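Local coordinates for endonuclease V (Streptomyces avermitilis, PDB 3GOC), which probably repairs deaminated DNA, using magnesium to nick double-stranded DNA at the second phosphodiester bond 3' to a deoxyinosine, at residues T43-A48 with A58-L63; P137-A142 with H189-D194. All coordinates share one frame; numbering follows the deposited sequence.

In the fold
After helix 14-24, strand 41-49 turns back into strand 55-64, and contact 1 closes this hairpin across a short connection. The chain then adds strand 70-79, helix 94-102 and strand 110-114, which lies beside strand 41-49, before helix 126-134 leads into strand 138-142. Contact 2 opens there and closes a much longer loop, which carries strands 149-150, 160-165, 168-174 and most of 183-189, as the chain runs out toward helix 193-202. The two contacts neither nest nor cross. They follow in series, their centres about 16 Å apart, on one mixed sheet where strand 110-114 separates strands 41-49 and 138-142.

Contact 1 (T43-A48 with A58-L63). With MG (magnesium ion), chain D; MG (magnesium ion), chain C.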
loop_
_atom_site.group_PDB
_atom_site.type_symbol
_atom_site.label_atom_id
_atom_site.label_comp_id
_atom_site.label_asym_id
_atom_site.label_seq_id
_atom_site.Cartn_x
_atom_site.Cartn_y
_atom_site.Cartn_z
ATOM N N THR A 43 -13.432 2.523 -0.266
ATOM C CA THR A 43 -14.471 2.932 -1.201
ATOM C C THR A 43 -14.114 4.066 -2.140
ATOM O O THR A 43 -13.560 5.077 -1.723
ATOM C CB THR A 43 -15.723 3.343 -0.397
ATOM O OG1 THR A 43 -16.179 2.212 0.357
ATOM C CG2 THR A 43 -16.836 3.829 -1.310
ATOM N N GLY A 44 -14.445 3.894 -3.413
ATOM C CA GLY A 44 -14.189 4.949 -4.364
ATOM C C GLY A 44 -15.468 5.729 -4.608
ATOM O O GLY A 44 -16.558 5.165 -4.586
ATOM N N VAL A 45 -15.341 7.036 -4.810
ATOM C CA VAL A 45 -16.492 7.872 -5.105
ATOM C C VAL A 45 -16.125 8.719 -6.306
ATOM O O VAL A 45 -14.981 9.162 -6.445
ATOM C CB VAL A 45 -16.871 8.812 -3.929
ATOM C CG1 VAL A 45 -17.544 8.020 -2.821
ATOM C CG2 VAL A 45 -15.634 9.517 -3.404
ATOM N N ASP A 46 -17.093 8.915 -7.187
ATOM C CA ASP A 46 -16.880 9.732 -8.375
ATOM C C ASP A 46 -18.236 10.194 -8.877
ATOM O O ASP A 46 -19.265 9.635 -8.506
ATOM C CB ASP A 46 -16.177 8.928 -9.466
ATOM C CG ASP A 46 -15.706 9.792 -10.597
ATOM O OD1 ASP A 46 -15.611 9.272 -11.731
ATOM O OD2 ASP A 46 -15.417 10.998 -10.366
ATOM N N VAL A 47 -18.239 11.226 -9.711
ATOM C CA VAL A 47 -19.483 11.735 -10.257
ATOM C C VAL A 47 -19.383 11.984 -11.751
ATOM O O VAL A 47 -18.290 12.088 -12.318
ATOM C CB VAL A 47 -19.909 13.050 -9.562
ATOM C CG1 VAL A 47 -20.044 12.824 -8.060
ATOM C CG2 VAL A 47 -18.890 14.139 -9.844
ATOM N N ALA A 48 -20.547 12.051 -12.383
ATOM C CA ALA A 48 -20.650 12.315 -13.810
ATOM C C ALA A 48 -21.737 13.371 -13.969
ATOM O O ALA A 48 -22.840 13.216 -13.448
ATOM C CB ALA A 48 -21.037 11.037 -14.562
ATOM N N ALA A 58 -23.793 10.382 -8.834
ATOM C CA ALA A 58 -22.674 9.946 -8.015
ATOM C C ALA A 58 -22.685 8.442 -7.844
ATOM O O ALA A 58 -23.744 7.812 -7.845
ATOM C CB ALA A 58 -22.737 10.611 -6.654
ATOM N N ALA A 59 -21.494 7.870 -7.720
ATOM C CA ALA A 59 -21.364 6.439 -7.509
ATOM C C ALA A 59 -20.393 6.193 -6.371
ATOM O O ALA A 59 -19.428 6.933 -6.184
ATOM C CB ALA A 59 -20.860 5.747 -8.775
ATOM N N ALA A 60 -20.676 5.157 -5.593
ATOM C CA ALA A 60 -19.807 4.762 -4.498
ATOM C C ALA A 60 -19.607 3.267 -4.687
ATOM O O ALA A 60 -20.575 2.514 -4.791
ATOM C CB ALA A 60 -20.468 5.044 -3.155
ATOM N N VAL A 61 -18.352 2.844 -4.768
ATOM C CA VAL A 61 -18.042 1.434 -4.942
ATOM C C VAL A 61 -17.135 0.989 -3.812
ATOM O O VAL A 61 -16.027 1.497 -3.656
ATOM C CB VAL A 61 -17.347 1.167 -6.289
ATOM C CG1 VAL A 61 -17.041 -0.321 -6.423
ATOM C CG2 VAL A 61 -18.238 1.624 -7.438
ATOM N N VAL A 62 -17.626 0.040 -3.020
ATOM C CA VAL A 62 -16.895 -0.483 -1.872
ATOM C C VAL A 62 -16.107 -1.730 -2.244
ATOM O O VAL A 62 -16.655 -2.674 -2.818
ATOM C CB VAL A 62 -17.859 -0.856 -0.727
ATOM C CG1 VAL A 62 -17.068 -1.239 0.506
ATOM C CG2 VAL A 62 -18.789 0.305 -0.428
ATOM N N LEU A 63 -14.818 -1.726 -1.926
ATOM C CA LEU A 63 -13.959 -2.868 -2.215
ATOM C C LEU A 63 -13.449 -3.516 -0.938
ATOM O O LEU A 63 -13.360 -2.876 0.112
ATOM C CB LEU A 63 -12.727 -2.439 -3.019
ATOM C CG LEU A 63 -12.900 -1.603 -4.286
ATOM C CD1 LEU A 63 -11.527 -1.287 -4.861
ATOM C CD2 LEU A 63 -13.745 -2.361 -5.289
HETATM MG MG MG D . -14.356 12.137 -12.295
HETATM MG MG MG C . -14.982 10.218 -13.615
HETATM O O HOH W 1 -17.130 10.643 -14.331
HETATM O O HOH W 2 -14.218 11.232 -15.558
HETATM O O HOH W 3 -12.817 9.524 -13.039
HETATM O O HOH W 4 -13.693 13.515 -10.238
HETATM O O HOH W 5 -12.466 13.695 -12.730
#
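G44 and D46 pair with V61 and A59 in the antiparallel β-hairpin of strands 41-49 and 55-64, part of the RNase H-like sheet. Each pair exchanges two backbone bonds. V61 N gives to G44 O while G44 N gives back to V61 O. D46 N reaches A59 O at 3.2 Å, the longest of the four, whereas A59 N approaches D46 O at 2.9 Å.

The residues between these pairs turn their peptide groups outward: T43 and V45 bond to strand 110-114, and A58 to A76 of strand 70-79. T43, V45, V47, A58, A60 and V62 share one face of the sheet. There V45, V47, A58 and A60 pack on helix 94-102, where small and β-branched side chains suit close strand-to-helix packing, and V62 packs on L104 and C106. V47 CG1 meets A58 CB at 3.8 Å. T43 OG1 lies 3.3 Å from V62 CG2, but its hydroxyl is satisfied by P108 O.

The opposite face, with D46 and A59, looks to helix 211-228. D46 has CG anti to its backbone N (chi1 -169°), which swings the carboxylate away from strand 55-64 to bridge two magnesium ions, a task suited to its short acidic arm. OD1 binds the chain C ion at 2.2 Å, joined there by D217 OD1 and three waters. OD2 binds the chain D ion at 2.5 Å, with two waters, in the metal site that D46 shares with D114. Next along the strand, V47 O accepts a 2.7 Å bond from water 1, itself a ligand of the chain C ion.

Contact 2 (P137-A142 with H189-D194); sequences PTIGVA and HRVDLD
P137 lays its ring against R190, with CG 3.9 Å above one face of the guanidinium and offset toward its rim, while P137 CD comes within 3.6 Å of R190 NH1. The arginine chain bends at chi3 (58°), bringing its flat end over the proline. That end is also tied by charge and hydrogen bond: NE pairs with E32, and NH1 bonds to G135 O. Nearer the backbone, R190 CG sits 3.4 Å above the H189 ring, over its centre, so aliphatic carbon covers an aromatic face. H189 ND1 is met by the backbone N of I29.

In the backbone, T138 and H189 form an antiparallel hydrogen-bonded pair, the last rung where strand 183-189 leaves strand 138-142. T138 N reaches H189 O at 2.9 Å, and H189 N reaches T138 O at 3.0 Å. T138 OG1 bonds to A127 O and only lies near H189. The pairing belongs to the junction between the central parallel strands and the antiparallel strands that follow in the RNase H-like sheet, away from the magnesium site.

After R190, in a left-handed backbone conformation, V191 turns back toward the strand and splits its methyls: CG2 touches P137 CB at 3.7 Å, and CG1 meets I139 CG2, also at 3.7 Å. A branched aliphatic residue suits this double duty. D192 then N-caps helix 193-202, whose A196 and T200 pack on I139. Here the chain leaves strand 183-189, the antiparallel neighbour of strand 138-142, and enters that helix, with strand 110-114 flanking strand 138-142 and supplying L110 to both P137 and V191.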
loop_
_atom_site.group_PDB
_atom_site.type_symbol
_atom_site.label_atom_id
_atom_site.label_comp_id
_atom_site.label_asym_id
_atom_site.label_seq_id
_atom_site.Cartn_x
_atom_site.Cartn_y
_atom_site.Cartn_z
ATOM N N PRO A 137 -12.768 8.712 7.358
ATOM C CA PRO A 137 -11.429 8.901 6.799
ATOM C C PRO A 137 -11.562 9.044 5.289
ATOM O O PRO A 137 -12.240 8.245 4.641
ATOM C CB PRO A 137 -10.714 7.607 7.168
ATOM C CG PRO A 137 -11.415 7.162 8.400
ATOM C CD PRO A 137 -12.852 7.429 8.076
ATOM N N THR A 138 -10.914 10.057 4.730
ATOM C CA THR A 138 -10.973 10.277 3.290
ATOM C C THR A 138 -9.651 10.789 2.746
ATOM O O THR A 138 -8.878 11.434 3.455
ATOM C CB THR A 138 -12.018 11.343 2.911
ATOM O OG1 THR A 138 -11.560 12.624 3.362
ATOM C CG2 THR A 138 -13.361 11.038 3.536
ATOM N N ILE A 139 -9.398 10.494 1.477
ATOM C CA ILE A 139 -8.205 10.986 0.803
ATOM C C ILE A 139 -8.613 11.304 -0.617
ATOM O O ILE A 139 -9.682 10.900 -1.082
ATOM C CB ILE A 139 -7.042 9.958 0.735
ATOM C CG1 ILE A 139 -7.432 8.761 -0.130
ATOM C CG2 ILE A 139 -6.642 9.533 2.138
ATOM C CD1 ILE A 139 -6.269 7.820 -0.406
ATOM N N GLY A 140 -7.759 12.046 -1.299
ATOM C CA GLY A 140 -8.020 12.366 -2.684
ATOM C C GLY A 140 -6.853 11.877 -3.527
ATOM O O GLY A 140 -5.701 11.913 -3.097
ATOM N N VAL A 141 -7.159 11.370 -4.713
ATOM C CA VAL A 141 -6.137 10.939 -5.653
ATOM C C VAL A 141 -6.591 11.541 -6.970
ATOM O O VAL A 141 -7.691 11.253 -7.449
ATOM C CB VAL A 141 -6.039 9.407 -5.797
ATOM C CG1 VAL A 141 -4.959 9.070 -6.825
ATOM C CG2 VAL A 141 -5.689 8.768 -4.455
ATOM N N ALA A 142 -5.751 12.397 -7.541
ATOM C CA ALA A 142 -6.080 13.087 -8.788
ATOM C C ALA A 142 -5.149 12.731 -9.934
ATOM O O ALA A 142 -3.982 12.412 -9.720
ATOM C CB ALA A 142 -6.066 14.589 -8.555
ATOM N N HIS A 189 -9.346 13.782 5.234
ATOM C CA HIS A 189 -9.714 13.878 6.642
ATOM C C HIS A 189 -9.356 12.575 7.364
ATOM O O HIS A 189 -9.542 11.487 6.826
ATOM C CB HIS A 189 -11.224 14.134 6.725
ATOM C CG HIS A 189 -11.761 14.248 8.118
ATOM N ND1 HIS A 189 -11.282 15.163 9.030
ATOM C CD2 HIS A 189 -12.802 13.625 8.720
ATOM C CE1 HIS A 189 -12.009 15.104 10.133
ATOM N NE2 HIS A 189 -12.940 14.180 9.969
ATOM N N ARG A 190 -8.821 12.701 8.576
ATOM C CA ARG A 190 -8.464 11.555 9.412
ATOM C C ARG A 190 -7.490 10.530 8.816
ATOM O O ARG A 190 -7.548 9.348 9.151
ATOM C CB ARG A 190 -9.747 10.852 9.873
ATOM C CG ARG A 190 -10.661 11.734 10.728
ATOM C CD ARG A 190 -11.868 10.952 11.217
ATOM N NE ARG A 190 -11.455 9.788 11.991
ATOM C CZ ARG A 190 -12.162 8.667 12.109
ATOM N NH1 ARG A 190 -13.333 8.545 11.503
ATOM N NH2 ARG A 190 -11.681 7.650 12.817
ATOM N N VAL A 191 -6.599 10.984 7.939
ATOM C CA VAL A 191 -5.589 10.117 7.323
ATOM C C VAL A 191 -4.337 10.965 7.103
ATOM O O VAL A 191 -4.462 12.133 6.735
ATOM C CB VAL A 191 -6.050 9.585 5.939
ATOM C CG1 VAL A 191 -4.998 8.652 5.364
ATOM C CG2 VAL A 191 -7.386 8.870 6.056
ATOM N N ASP A 192 -3.137 10.429 7.343
ATOM C CA ASP A 192 -1.951 11.242 7.081
ATOM C C ASP A 192 -1.394 10.919 5.695
ATOM O O ASP A 192 -1.860 9.983 5.035
ATOM C CB ASP A 192 -0.867 11.123 8.181
ATOM C CG ASP A 192 -0.275 9.729 8.337
ATOM O OD1 ASP A 192 -0.338 8.906 7.412
ATOM O OD2 ASP A 192 0.292 9.470 9.432
ATOM N N LEU A 193 -0.434 11.712 5.229
ATOM C CA LEU A 193 0.111 11.510 3.891
ATOM C C LEU A 193 0.751 10.157 3.661
ATOM O O LEU A 193 0.587 9.581 2.588
ATOM C CB LEU A 193 1.098 12.625 3.529
ATOM C CG LEU A 193 0.490 13.851 2.847
ATOM C CD1 LEU A 193 1.601 14.837 2.514
ATOM C CD2 LEU A 193 -0.242 13.434 1.571
ATOM N N ASP A 194 1.478 9.643 4.651
ATOM C CA ASP A 194 2.104 8.338 4.493
ATOM C C ASP A 194 1.036 7.276 4.252
ATOM O O ASP A 194 1.183 6.430 3.369
ATOM C CB ASP A 194 2.933 7.978 5.731
ATOM C CG ASP A 194 4.316 8.587 5.701
ATOM O OD1 ASP A 194 4.655 9.264 4.706
ATOM O OD2 ASP A 194 5.080 8.389 6.674
#